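Local coordinates for electron transfer flavoprotein, alpha subunit (PDB 7KOE) that probably carries electrons through bound flavin-adenine dinucleotide, as the alpha subunit of an electron transfer flavoprotein complex, at residues B[206-210]-B[257-261]; B[212-218]-B[269-275]; B[222-228]-B[252-256]; B[265-269]-B[286-290]. One frame throughout, in Å; residues are numbered along the deposited sequence.

Contact 1 of 4, residues B[206-210]-B[257-261]. With FAD (flavin-adenine dinucleotide), chain J.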
loop_
_atom_site.group_PDB
_atom_site.type_symbol
_atom_site.label_atom_id
_atom_site.label_comp_id
_atom_site.label_asym_id
_atom_site.label_seq_id
_atom_site.Cartn_x
_atom_site.Cartn_y
_atom_site.Cartn_z
ATOM N N GLN B 206 40.290 33.807 27.556
ATOM C CA GLN B 206 39.321 33.970 26.482
ATOM C C GLN B 206 37.992 33.343 26.875
ATOM O O GLN B 206 37.790 32.978 28.037
ATOM C CB GLN B 206 39.835 33.345 25.185
ATOM C CG GLN B 206 41.039 34.043 24.591
ATOM C CD GLN B 206 41.609 33.296 23.410
ATOM O OE1 GLN B 206 40.877 32.884 22.512
ATOM N NE2 GLN B 206 42.923 33.107 23.406
ATOM N N VAL B 207 37.079 33.225 25.919
ATOM C CA VAL B 207 35.804 32.550 26.125
ATOM C C VAL B 207 35.938 31.145 25.564
ATOM O O VAL B 207 36.209 30.974 24.371
ATOM C CB VAL B 207 34.655 33.301 25.439
ATOM C CG1 VAL B 207 33.346 32.557 25.636
ATOM C CG2 VAL B 207 34.568 34.725 25.955
ATOM N N ASN B 208 35.759 30.135 26.409
ATOM C CA ASN B 208 35.931 28.756 25.944
ATOM C C ASN B 208 34.618 28.200 25.407
ATOM O O ASN B 208 34.483 27.968 24.203
ATOM C CB ASN B 208 36.476 27.888 27.076
ATOM C CG ASN B 208 37.665 28.512 27.758
ATOM O OD1 ASN B 208 38.611 28.946 27.103
ATOM N ND2 ASN B 208 37.624 28.572 29.082
ATOM N N LEU B 209 33.641 27.996 26.293
ATOM C CA LEU B 209 32.260 27.601 26.009
ATOM C C LEU B 209 32.112 26.294 25.214
ATOM O O LEU B 209 31.004 25.955 24.801
ATOM C CB LEU B 209 31.504 28.734 25.306
ATOM C CG LEU B 209 30.046 28.946 25.703
ATOM C CD1 LEU B 209 29.921 29.210 27.180
ATOM C CD2 LEU B 209 29.478 30.090 24.919
ATOM N N GLU B 210 33.183 25.545 24.973
ATOM C CA GLU B 210 33.070 24.150 24.566
ATOM C C GLU B 210 33.948 23.234 25.383
ATOM O O GLU B 210 33.661 22.033 25.459
ATOM C CB GLU B 210 33.437 23.945 23.086
ATOM C CG GLU B 210 32.530 24.585 22.060
ATOM C CD GLU B 210 33.068 25.901 21.550
ATOM O OE1 GLU B 210 34.196 26.268 21.932
ATOM O OE2 GLU B 210 32.375 26.554 20.751
ATOM N N GLU B 257 29.914 36.109 21.746
ATOM C CA GLU B 257 30.780 34.949 21.919
ATOM C C GLU B 257 30.361 34.077 23.091
ATOM O O GLU B 257 30.896 32.974 23.245
ATOM C CB GLU B 257 32.238 35.390 22.102
ATOM C CG GLU B 257 32.930 35.901 20.840
ATOM C CD GLU B 257 32.545 37.325 20.475
ATOM O OE1 GLU B 257 32.930 38.257 21.211
ATOM O OE2 GLU B 257 31.858 37.511 19.450
ATOM N N HIS B 258 29.421 34.541 23.909
ATOM C CA HIS B 258 28.887 33.790 25.033
ATOM C C HIS B 258 27.573 33.100 24.705
ATOM O O HIS B 258 26.925 32.569 25.608
ATOM C CB HIS B 258 28.683 34.723 26.227
ATOM C CG HIS B 258 29.959 35.152 26.872
ATOM N ND1 HIS B 258 30.453 34.554 28.009
ATOM C CD2 HIS B 258 30.846 36.116 26.538
ATOM C CE1 HIS B 258 31.589 35.134 28.352
ATOM N NE2 HIS B 258 31.849 36.087 27.477
ATOM N N GLN B 259 27.167 33.089 23.439
ATOM C CA GLN B 259 25.856 32.581 23.072
ATOM C C GLN B 259 25.895 31.076 22.871
ATOM O O GLN B 259 26.814 30.536 22.252
ATOM C CB GLN B 259 25.359 33.262 21.803
ATOM C CG GLN B 259 23.869 33.153 21.600
ATOM C CD GLN B 259 23.464 33.480 20.192
ATOM O OE1 GLN B 259 23.580 34.621 19.751
ATOM N NE2 GLN B 259 23.000 32.481 19.467
ATOM N N VAL B 260 24.878 30.400 23.397
ATOM C CA VAL B 260 24.791 28.948 23.395
ATOM C C VAL B 260 23.549 28.552 22.613
ATOM O O VAL B 260 22.461 29.077 22.865
ATOM C CB VAL B 260 24.737 28.390 24.830
ATOM C CG1 VAL B 260 24.525 26.898 24.818
ATOM C CG2 VAL B 260 26.006 28.733 25.580
ATOM N N GLY B 261 23.713 27.642 21.659
ATOM C CA GLY B 261 22.564 27.105 20.965
ATOM C C GLY B 261 22.834 26.697 19.535
ATOM O O GLY B 261 23.908 26.181 19.219
HETATM P PA FAD J . 12.662 33.605 26.856
HETATM O O1A FAD J . 11.884 34.855 26.978
HETATM O O2A FAD J . 12.056 32.603 25.886
HETATM O O5B FAD J . 12.904 32.997 28.247
HETATM C C5B FAD J . 12.464 33.672 29.442
HETATM C C4B FAD J . 12.305 32.652 30.537
HETATM O O4B FAD J . 12.821 33.191 31.776
HETATM C C3B FAD J . 10.866 32.223 30.818
HETATM O O3B FAD J . 10.790 30.817 31.020
HETATM C C2B FAD J . 10.517 33.003 32.087
HETATM O O2B FAD J . 9.550 32.328 32.880
HETATM C C1B FAD J . 11.866 33.010 32.794
HETATM N N9A FAD J . 12.026 34.072 33.779
HETATM C C8A FAD J . 11.430 35.304 33.772
HETATM N N7A FAD J . 11.753 36.060 34.793
HETATM C C5A FAD J . 12.623 35.267 35.525
HETATM C C6A FAD J . 13.325 35.484 36.727
HETATM N N6A FAD J . 13.258 36.616 37.433
HETATM N N1A FAD J . 14.109 34.483 37.184
HETATM C C2A FAD J . 14.182 33.350 36.483
HETATM N N3A FAD J . 13.571 33.035 35.341
HETATM C C4A FAD J . 12.798 34.040 34.912
HETATM N N1 FAD J . 18.587 31.052 20.915
HETATM C C2 FAD J . 19.734 30.766 21.587
HETATM O O2 FAD J . 19.805 30.893 22.804
HETATM N N3 FAD J . 20.835 30.315 20.902
HETATM C C4 FAD J . 20.913 30.112 19.560
HETATM O O4 FAD J . 21.956 29.707 19.052
HETATM C C4X FAD J . 19.699 30.428 18.850
HETATM N N5 FAD J . 19.691 30.263 17.580
HETATM C C5X FAD J . 18.540 30.558 16.894
HETATM C C6 FAD J . 18.528 30.383 15.519
HETATM C C7 FAD J . 17.390 30.664 14.777
HETATM C C7M FAD J . 17.417 30.463 13.287
HETATM C C8 FAD J . 16.236 31.127 15.426
HETATM C C8M FAD J . 14.987 31.429 14.659
HETATM C C9 FAD J . 16.244 31.303 16.804
HETATM C C9A FAD J . 17.388 31.025 17.537
HETATM N N10 FAD J . 17.428 31.165 18.934
HETATM C C10 FAD J . 18.581 30.895 19.622
HETATM C "C1'" FAD J . 16.269 31.697 19.665
HETATM C "C2'" FAD J . 15.372 30.636 20.285
HETATM O "O2'" FAD J . 14.456 30.132 19.313
HETATM C "C3'" FAD J . 14.584 31.274 21.427
HETATM O "O3'" FAD J . 13.698 32.242 20.878
HETATM C "C4'" FAD J . 15.462 31.961 22.471
HETATM O "O4'" FAD J . 16.440 31.043 22.958
HETATM C "C5'" FAD J . 14.675 32.518 23.633
HETATM O "O5'" FAD J . 15.601 32.937 24.656
HETATM P P FAD J . 15.242 32.826 26.179
HETATM O O1P FAD J . 16.484 33.264 26.956
HETATM O O2P FAD J . 14.707 31.516 26.506
HETATM O O3P FAD J . 14.133 33.923 26.364
#
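The carbonyl oxygen of Val260, a residue whose side chain rests on Leu209, accepts a hydrogen bond from N3 of the FAD isoalloxazine at 2.8 Å, with an N-H...O angle of 147°. Beside it Gln259 reaches the flavin, its NE2 lying 3.0 Å from FAD O4, while OE1 of the same amide is bonded by Arg246. Behind this flavin-facing edge the contact with 206-210 is apolar. Leu209 CD2 meets Val260 CG2 at 3.8 Å and also covers the backbone of Glu257 and His258. Val207 sits over the imidazole of His258: its CG1, anti to the backbone N (chi1 178°), stands 4.2 Å from the ring centroid and almost on the ring normal, and CG2 comes down 3.4 Å from NE2. The ring's ND1 is bonded to the carbonyl of Val242, which fixes how the imidazole is turned. With both methyls lost, as in an alanine here, the covered face of His258 would probably be bared and a gap opened beside the Glu257 carbonyl. Gly261 follows Val260 with its backbone carbon close to FAD O4. The arrangement is that of a flavin-binding loop in the FAD domain, backed by the segment leading into strand 214-218.

Contact 2 of 4, residues B[212-218]-B[269-275]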
loop_
_atom_site.group_PDB
_atom_site.type_symbol
_atom_site.label_atom_id
_atom_site.label_comp_id
_atom_site.label_asym_id
_atom_site.label_seq_id
_atom_site.Cartn_x
_atom_site.Cartn_y
_atom_site.Cartn_z
ATOM N N ALA B 212 34.772 23.995 28.647
ATOM C CA ALA B 212 34.471 24.346 30.025
ATOM C C ALA B 212 33.682 23.219 30.674
ATOM O O ALA B 212 32.715 22.731 30.079
ATOM C CB ALA B 212 33.674 25.637 30.093
ATOM N N PRO B 213 34.067 22.771 31.871
ATOM C CA PRO B 213 33.323 21.680 32.514
ATOM C C PRO B 213 31.987 22.111 33.080
ATOM O O PRO B 213 31.140 21.251 33.345
ATOM C CB PRO B 213 34.272 21.213 33.627
ATOM C CG PRO B 213 35.589 21.880 33.342
ATOM C CD PRO B 213 35.259 23.146 32.642
ATOM N N VAL B 214 31.773 23.404 33.295
ATOM C CA VAL B 214 30.513 23.931 33.798
ATOM C C VAL B 214 30.156 25.144 32.955
ATOM O O VAL B 214 30.973 26.054 32.797
ATOM C CB VAL B 214 30.601 24.306 35.293
ATOM C CG1 VAL B 214 29.448 25.205 35.702
ATOM C CG2 VAL B 214 30.605 23.063 36.154
ATOM N N VAL B 215 28.956 25.149 32.390
ATOM C CA VAL B 215 28.444 26.303 31.668
ATOM C C VAL B 215 27.187 26.754 32.389
ATOM O O VAL B 215 26.173 26.046 32.383
ATOM C CB VAL B 215 28.160 25.990 30.195
ATOM C CG1 VAL B 215 27.488 27.172 29.530
ATOM C CG2 VAL B 215 29.448 25.648 29.479
ATOM N N VAL B 216 27.256 27.910 33.036
ATOM C CA VAL B 216 26.088 28.541 33.631
ATOM C C VAL B 216 25.620 29.666 32.714
ATOM O O VAL B 216 26.356 30.621 32.446
ATOM C CB VAL B 216 26.370 29.012 35.072
ATOM C CG1 VAL B 216 27.693 29.745 35.193
ATOM C CG2 VAL B 216 25.238 29.894 35.570
ATOM N N ALA B 217 24.408 29.525 32.190
ATOM C CA ALA B 217 23.933 30.393 31.129
ATOM C C ALA B 217 22.576 30.962 31.499
ATOM O O ALA B 217 21.852 30.396 32.318
ATOM C CB ALA B 217 23.836 29.642 29.803
ATOM N N GLY B 218 22.232 32.080 30.873
ATOM C CA GLY B 218 20.945 32.691 31.128
ATOM C C GLY B 218 20.541 33.640 30.029
ATOM O O GLY B 218 21.356 34.047 29.197
ATOM N N PRO B 269 29.449 20.479 28.548
ATOM C CA PRO B 269 30.027 20.404 29.887
ATOM C C PRO B 269 29.556 19.156 30.608
ATOM O O PRO B 269 28.847 18.332 30.025
ATOM C CB PRO B 269 29.499 21.675 30.550
ATOM C CG PRO B 269 28.147 21.798 30.000
ATOM C CD PRO B 269 28.194 21.253 28.587
ATOM N N VAL B 270 29.947 18.992 31.874
ATOM C CA VAL B 270 29.340 17.958 32.699
ATOM C C VAL B 270 28.208 18.510 33.545
ATOM O O VAL B 270 27.516 17.739 34.221
ATOM C CB VAL B 270 30.384 17.269 33.600
ATOM C CG1 VAL B 270 31.500 16.687 32.755
ATOM C CG2 VAL B 270 30.923 18.232 34.633
ATOM N N LEU B 271 27.982 19.820 33.511
ATOM C CA LEU B 271 26.977 20.450 34.361
ATOM C C LEU B 271 26.571 21.762 33.705
ATOM O O LEU B 271 27.379 22.691 33.633
ATOM C CB LEU B 271 27.529 20.675 35.760
ATOM C CG LEU B 271 26.693 21.469 36.757
ATOM C CD1 LEU B 271 25.318 20.863 36.926
ATOM C CD2 LEU B 271 27.412 21.537 38.087
ATOM N N TYR B 272 25.335 21.835 33.228
ATOM C CA TYR B 272 24.810 23.024 32.573
ATOM C C TYR B 272 23.747 23.655 33.460
ATOM O O TYR B 272 22.871 22.953 33.976
ATOM C CB TYR B 272 24.228 22.678 31.199
ATOM C CG TYR B 272 23.726 23.875 30.424
ATOM C CD1 TYR B 272 24.599 24.670 29.696
ATOM C CD2 TYR B 272 22.377 24.209 30.421
ATOM C CE1 TYR B 272 24.144 25.764 28.997
ATOM C CE2 TYR B 272 21.920 25.300 29.729
ATOM C CZ TYR B 272 22.805 26.074 29.023
ATOM O OH TYR B 272 22.336 27.153 28.323
ATOM N N PHE B 273 23.821 24.970 33.632
ATOM C CA PHE B 273 22.854 25.718 34.432
ATOM C C PHE B 273 22.028 26.595 33.497
ATOM O O PHE B 273 22.473 27.668 33.085
ATOM C CB PHE B 273 23.555 26.565 35.487
ATOM C CG PHE B 273 23.841 25.837 36.762
ATOM C CD1 PHE B 273 22.905 25.805 37.779
ATOM C CD2 PHE B 273 25.052 25.196 36.949
ATOM C CE1 PHE B 273 23.169 25.137 38.953
ATOM C CE2 PHE B 273 25.321 24.529 38.120
ATOM C CZ PHE B 273 24.380 24.498 39.123
ATOM N N ALA B 274 20.819 26.144 33.170
ATOM C CA ALA B 274 19.888 26.927 32.360
ATOM C C ALA B 274 19.161 27.917 33.269
ATOM O O ALA B 274 17.992 27.759 33.626
ATOM C CB ALA B 274 18.915 26.016 31.629
ATOM N N CYS B 275 19.888 28.966 33.642
ATOM C CA CYS B 275 19.457 29.887 34.690
ATOM C C CYS B 275 18.562 30.957 34.083
ATOM O O CYS B 275 19.018 32.016 33.663
ATOM C CB CYS B 275 20.668 30.496 35.381
ATOM S SG CYS B 275 21.421 29.414 36.606
#
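Val215 and Tyr272 pair in register in two parallel strands, 214-218 and 271-275, whose axes approach to 4.7 Å and run within 9° of each other. They are adjacent inner strands of the five-stranded parallel sheet of a Rossmann-like FAD domain. The backbone bonds alternate across the pair: Val215 N to Leu271 O, Phe273 N to Val215 O, Ala217 N to Phe273 O (2.8 Å, 170°) and Cys275 N to Ala217 O. At the start of the pair Val270 N bonds to Pro213 O at 2.9 Å. On one face Val214 lies alongside Leu271, and Val216 CG2 touches Phe273 CB at 3.7 Å and the sulfur of Cys275. Helix 227-237 covers Val216 there through Leu231 and Ala235, and Phe273 meets Leu270 of the neighbouring Electron transfer flavoprotein chain. The other face carries Val215, Ala217 and Tyr272. With CG anti to its backbone N (chi1 -177°), the tyrosine leans its ring toward the first strand, running from Val215 on to Ala217, and CE1 meets Val215 CG1 at 3.7 Å. Val215 CG2 turns instead to the Pro269 ring, crossing it at about a right angle. Farther along, the OH of Tyr272 is hydrogen-bonded to NE2 of His283, whose ND1 is bonded to FAD, and the same OH stands 3.3 Å from Ala217 CB.

Contact 3 of 4, residues B[222-228]-B[252-256]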
loop_
_atom_site.group_PDB
_atom_site.type_symbol
_atom_site.label_atom_id
_atom_site.label_comp_id
_atom_site.label_asym_id
_atom_site.label_seq_id
_atom_site.Cartn_x
_atom_site.Cartn_y
_atom_site.Cartn_z
ATOM N N VAL B 222 17.486 36.782 33.356
ATOM C CA VAL B 222 18.595 37.543 33.898
ATOM C C VAL B 222 18.328 39.004 33.573
ATOM O O VAL B 222 18.843 39.527 32.580
ATOM C CB VAL B 222 19.920 37.066 33.279
ATOM C CG1 VAL B 222 21.084 37.634 34.004
ATOM C CG2 VAL B 222 19.986 35.561 33.280
ATOM N N GLY B 223 17.518 39.669 34.395
ATOM C CA GLY B 223 17.081 41.017 34.086
ATOM C C GLY B 223 18.195 42.042 34.114
ATOM O O GLY B 223 18.673 42.436 35.183
ATOM N N GLY B 224 18.613 42.481 32.930
ATOM C CA GLY B 224 19.753 43.352 32.794
ATOM C C GLY B 224 21.062 42.597 32.891
ATOM O O GLY B 224 21.092 41.393 33.160
ATOM N N PRO B 225 22.181 43.294 32.666
ATOM C CA PRO B 225 23.492 42.661 32.864
ATOM C C PRO B 225 23.941 42.632 34.313
ATOM O O PRO B 225 25.039 42.136 34.590
ATOM C CB PRO B 225 24.426 43.523 32.012
ATOM C CG PRO B 225 23.794 44.860 32.026
ATOM C CD PRO B 225 22.304 44.649 32.106
ATOM N N GLU B 226 23.136 43.159 35.239
ATOM C CA GLU B 226 23.466 43.072 36.656
ATOM C C GLU B 226 23.340 41.647 37.171
ATOM O O GLU B 226 24.078 41.250 38.080
ATOM C CB GLU B 226 22.566 44.002 37.467
ATOM C CG GLU B 226 22.653 45.459 37.064
ATOM C CD GLU B 226 23.473 46.278 38.038
ATOM O OE1 GLU B 226 23.185 47.483 38.195
ATOM O OE2 GLU B 226 24.408 45.717 38.645
ATOM N N GLY B 227 22.418 40.868 36.612
ATOM C CA GLY B 227 22.285 39.485 37.017
ATOM C C GLY B 227 23.335 38.563 36.444
ATOM O O GLY B 227 23.467 37.434 36.926
ATOM N N PHE B 228 24.056 38.993 35.411
ATOM C CA PHE B 228 25.088 38.154 34.823
ATOM C C PHE B 228 26.395 38.212 35.593
ATOM O O PHE B 228 27.267 37.367 35.371
ATOM C CB PHE B 228 25.326 38.541 33.364
ATOM C CG PHE B 228 24.367 37.895 32.414
ATOM C CD1 PHE B 228 24.218 36.521 32.397
ATOM C CD2 PHE B 228 23.607 38.654 31.545
ATOM C CE1 PHE B 228 23.332 35.918 31.534
ATOM C CE2 PHE B 228 22.722 38.051 30.679
ATOM C CZ PHE B 228 22.587 36.684 30.676
ATOM N N GLY B 252 21.969 42.760 24.358
ATOM C CA GLY B 252 23.240 43.411 24.597
ATOM C C GLY B 252 23.824 43.184 25.966
ATOM O O GLY B 252 24.690 43.952 26.392
ATOM N N TRP B 253 23.386 42.144 26.672
ATOM C CA TRP B 253 23.853 41.939 28.035
ATOM C C TRP B 253 25.241 41.313 28.072
ATOM O O TRP B 253 26.097 41.766 28.837
ATOM C CB TRP B 253 22.849 41.091 28.803
ATOM C CG TRP B 253 21.539 41.779 28.983
ATOM C CD1 TRP B 253 21.316 43.121 28.988
ATOM C CD2 TRP B 253 20.266 41.161 29.182
ATOM N NE1 TRP B 253 19.982 43.380 29.178
ATOM C CE2 TRP B 253 19.315 42.191 29.301
ATOM C CE3 TRP B 253 19.838 39.838 29.275
ATOM C CZ2 TRP B 253 17.964 41.936 29.503
ATOM C CZ3 TRP B 253 18.498 39.587 29.468
ATOM C CH2 TRP B 253 17.577 40.628 29.588
ATOM N N ILE B 254 25.492 40.274 27.275
ATOM C CA ILE B 254 26.848 39.745 27.176
ATOM C C ILE B 254 27.231 39.842 25.702
ATOM O O ILE B 254 26.384 40.135 24.852
ATOM C CB ILE B 254 26.963 38.295 27.687
ATOM C CG1 ILE B 254 26.122 38.069 28.931
ATOM C CG2 ILE B 254 28.374 38.010 28.211
ATOM C CD1 ILE B 254 26.072 36.627 29.335
ATOM N N SER B 255 28.498 39.609 25.391
ATOM C CA SER B 255 29.006 39.530 24.033
ATOM C C SER B 255 28.397 38.334 23.317
ATOM O O SER B 255 28.003 37.349 23.942
ATOM C CB SER B 255 30.531 39.442 24.079
ATOM O OG SER B 255 31.076 38.898 22.890
ATOM N N PRO B 256 28.295 38.384 21.982
ATOM C CA PRO B 256 27.782 37.226 21.233
ATOM C C PRO B 256 28.692 36.008 21.225
ATOM O O PRO B 256 28.269 34.950 20.735
ATOM C CB PRO B 256 27.610 37.781 19.810
ATOM C CG PRO B 256 28.451 39.003 19.771
ATOM C CD PRO B 256 28.365 39.581 21.131
#
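Pro225 and Trp253 bring their CA atoms to 4.9 Å where a turn running into the start of helix 227-237 meets an irregular segment that leaves helix 246-249 through a Schellman motif at Gly252. No hydrogen bond joins the two. The indole of Trp253 is laid flat against the turn: over one face come Val222 O, offset toward the rim and 3.1 Å above the ring plane, the backbone N of Gly224, and Gly224 CA, 3.9 Å from the centroid of the five-membered ring. Pro225 CD closes on CD1 at 3.6 Å, crossing the indole at about a right angle. Phe228 is held between two aliphatic groups. Ile254 CD1, carried forward by an extended chain (chi2 172°), sits 3.5 Å from the phenyl centroid and 8° off its normal, while Val222 CG1 covers the opposite face. At the edge of that ring, Trp253 CB lies 3.6 Å from Phe228 CE2. Ala248 of helix 246-249 also touches both aromatic side chains. A leucine in place of Trp253 would lack the broad flat surface, and the backbone from Val222 to Pro225 is likely to lose much of its packing partner. With Gly223 and Gly224 in the turn and Gly227 at the helix start, this is consistent with the glycine-rich connection after the first strand of the FAD domain, as in Rossmann-like nucleotide-binding domains.

Contact 4 of 4, residues B[265-269]-B[286-290]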
loop_
_atom_site.group_PDB
_atom_site.type_symbol
_atom_site.label_atom_id
_atom_site.label_comp_id
_atom_site.label_asym_id
_atom_site.label_seq_id
_atom_site.Cartn_x
_atom_site.Cartn_y
_atom_site.Cartn_z
ATOM N N LYS B 265 27.175 28.529 20.196
ATOM C CA LYS B 265 28.151 27.479 20.435
ATOM C C LYS B 265 27.463 26.307 21.112
ATOM O O LYS B 265 26.677 26.492 22.043
ATOM C CB LYS B 265 29.310 27.986 21.291
ATOM C CG LYS B 265 30.175 29.012 20.581
ATOM C CD LYS B 265 31.052 29.777 21.550
ATOM C CE LYS B 265 31.900 30.809 20.828
ATOM N NZ LYS B 265 32.767 31.572 21.765
ATOM N N THR B 266 27.746 25.104 20.625
ATOM C CA THR B 266 27.202 23.884 21.207
ATOM C C THR B 266 28.109 23.471 22.358
ATOM O O THR B 266 29.262 23.082 22.144
ATOM C CB THR B 266 27.090 22.783 20.159
ATOM O OG1 THR B 266 26.093 23.146 19.198
ATOM C CG2 THR B 266 26.691 21.470 20.804
ATOM N N VAL B 267 27.599 23.578 23.573
ATOM C CA VAL B 267 28.387 23.257 24.752
ATOM C C VAL B 267 28.342 21.756 25.000
ATOM O O VAL B 267 27.390 21.062 24.626
ATOM C CB VAL B 267 27.888 24.057 25.975
ATOM C CG1 VAL B 267 27.923 25.525 25.687
ATOM C CG2 VAL B 267 26.478 23.666 26.356
ATOM N N ARG B 268 29.408 21.240 25.599
ATOM C CA ARG B 268 29.415 19.888 26.159
ATOM C C ARG B 268 30.104 19.912 27.518
ATOM O O ARG B 268 31.236 19.437 27.666
ATOM C CB ARG B 268 30.106 18.913 25.203
ATOM C CG ARG B 268 29.791 17.454 25.457
ATOM C CD ARG B 268 31.002 16.589 25.184
ATOM N NE ARG B 268 31.697 17.009 23.973
ATOM C CZ ARG B 268 32.964 16.714 23.697
ATOM N NH1 ARG B 268 33.681 15.995 24.549
ATOM N NH2 ARG B 268 33.512 17.141 22.567
ATOM N N PRO B 269 29.449 20.479 28.548
ATOM C CA PRO B 269 30.027 20.404 29.887
ATOM C C PRO B 269 29.556 19.156 30.608
ATOM O O PRO B 269 28.847 18.332 30.025
ATOM C CB PRO B 269 29.499 21.675 30.550
ATOM C CG PRO B 269 28.147 21.798 30.000
ATOM C CD PRO B 269 28.194 21.253 28.587
ATOM N N GLY B 286 22.068 22.944 21.633
ATOM C CA GLY B 286 23.475 23.102 21.926
ATOM C C GLY B 286 23.859 22.583 23.296
ATOM O O GLY B 286 25.045 22.502 23.616
ATOM N N ILE B 287 22.870 22.227 24.116
ATOM C CA ILE B 287 23.122 21.772 25.480
ATOM C C ILE B 287 22.777 20.310 25.692
ATOM O O ILE B 287 23.050 19.782 26.780
ATOM C CB ILE B 287 22.364 22.629 26.515
ATOM C CG1 ILE B 287 20.885 22.268 26.530
ATOM C CG2 ILE B 287 22.484 24.081 26.171
ATOM C CD1 ILE B 287 20.109 22.925 27.638
ATOM N N LYS B 288 22.190 19.636 24.702
ATOM C CA LYS B 288 21.708 18.272 24.889
ATOM C C LYS B 288 22.826 17.241 24.963
ATOM O O LYS B 288 22.565 16.103 25.368
ATOM C CB LYS B 288 20.742 17.901 23.762
ATOM C CG LYS B 288 21.344 17.975 22.374
ATOM C CD LYS B 288 20.430 17.336 21.342
ATOM C CE LYS B 288 19.077 18.025 21.298
ATOM N NZ LYS B 288 18.209 17.472 20.224
ATOM N N GLU B 289 24.050 17.598 24.592
ATOM C CA GLU B 289 25.190 16.702 24.714
ATOM C C GLU B 289 25.851 16.781 26.084
ATOM O O GLU B 289 26.877 16.130 26.301
ATOM C CB GLU B 289 26.220 17.011 23.623
ATOM C CG GLU B 289 26.889 15.788 23.017
ATOM C CD GLU B 289 27.855 16.146 21.902
ATOM O OE1 GLU B 289 28.085 17.353 21.676
ATOM O OE2 GLU B 289 28.388 15.223 21.254
ATOM N N SER B 290 25.292 17.556 27.010
ATOM C CA SER B 290 25.864 17.701 28.336
ATOM C C SER B 290 25.508 16.500 29.205
ATOM O O SER B 290 24.887 15.531 28.758
ATOM C CB SER B 290 25.382 18.991 28.990
ATOM O OG SER B 290 24.005 18.926 29.286
#
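Gly286, packed against Thr266 and Val267, leads into a type I beta turn from Ile287 to Ser290, set against the loop that enters strand 271-275 of the Rossmann-like FAD domain. This inner part is close. Gly286 O takes a weak, bent bond from Val267 N (2.8 Å, 121°), and Thr266 CG2 lies 3.4 Å from the same oxygen. Val267 CG2 meets Ile287 CG2 at 4.0 Å, and the Tyr272 ring joins both residues from the sheet. The outer part, at partly exposed Arg268 and Glu289, is looser. There the aliphatic root of the arginine does the touching, with CG 3.3 Å from Glu289 O, and the two side chains pass at a slant. Their charged ends do not close on each other: NE stays 4.3 Å from OE1, beyond a salt bridge, and the guanidinium and carboxylate planes are 60° apart. Glu289 instead spends its OE2 on a salt bridge to Arg164, and Arg268 has a long, weak ion pair with Asp123; both partners belong to the N-terminal part of the chain. Arg251 of the neighbouring Electron transfer flavoprotein chain bonds to Ser290 O. The turn is closed by Ser290, whose CB touches Pro269 CD at 3.6 Å; its OG, placed between backbone N and carbonyl carbon (chi1 68°), donates to Ile287 O at 2.8 Å, and that oxygen also accepts from Ser290 N.

Overall arrangement
From the N terminus, the chain reaches the FAD domain at 206-210, which contact 1 ties to 257-261 by closing a loop of 46 residues. Contact 2 opens at 212-218, inside that loop, and ends beyond it at 269-275, so the two cross. Contact 3, joining 222-228 to 252-256, nests within both; its first segment carries the chain from strand 214-218 into helix 227-237. Contact 4 starts after contact 1 has closed, shares Pro269 with contact 2 and crosses it to reach 286-290. Lys265 NZ bonds to Glu257 O, linking contacts 1 and 4. Together they tie strands 214-218 and 271-275 to the turn before helix 227-237, the flavin-side loop 257-261 and the turn 287-290.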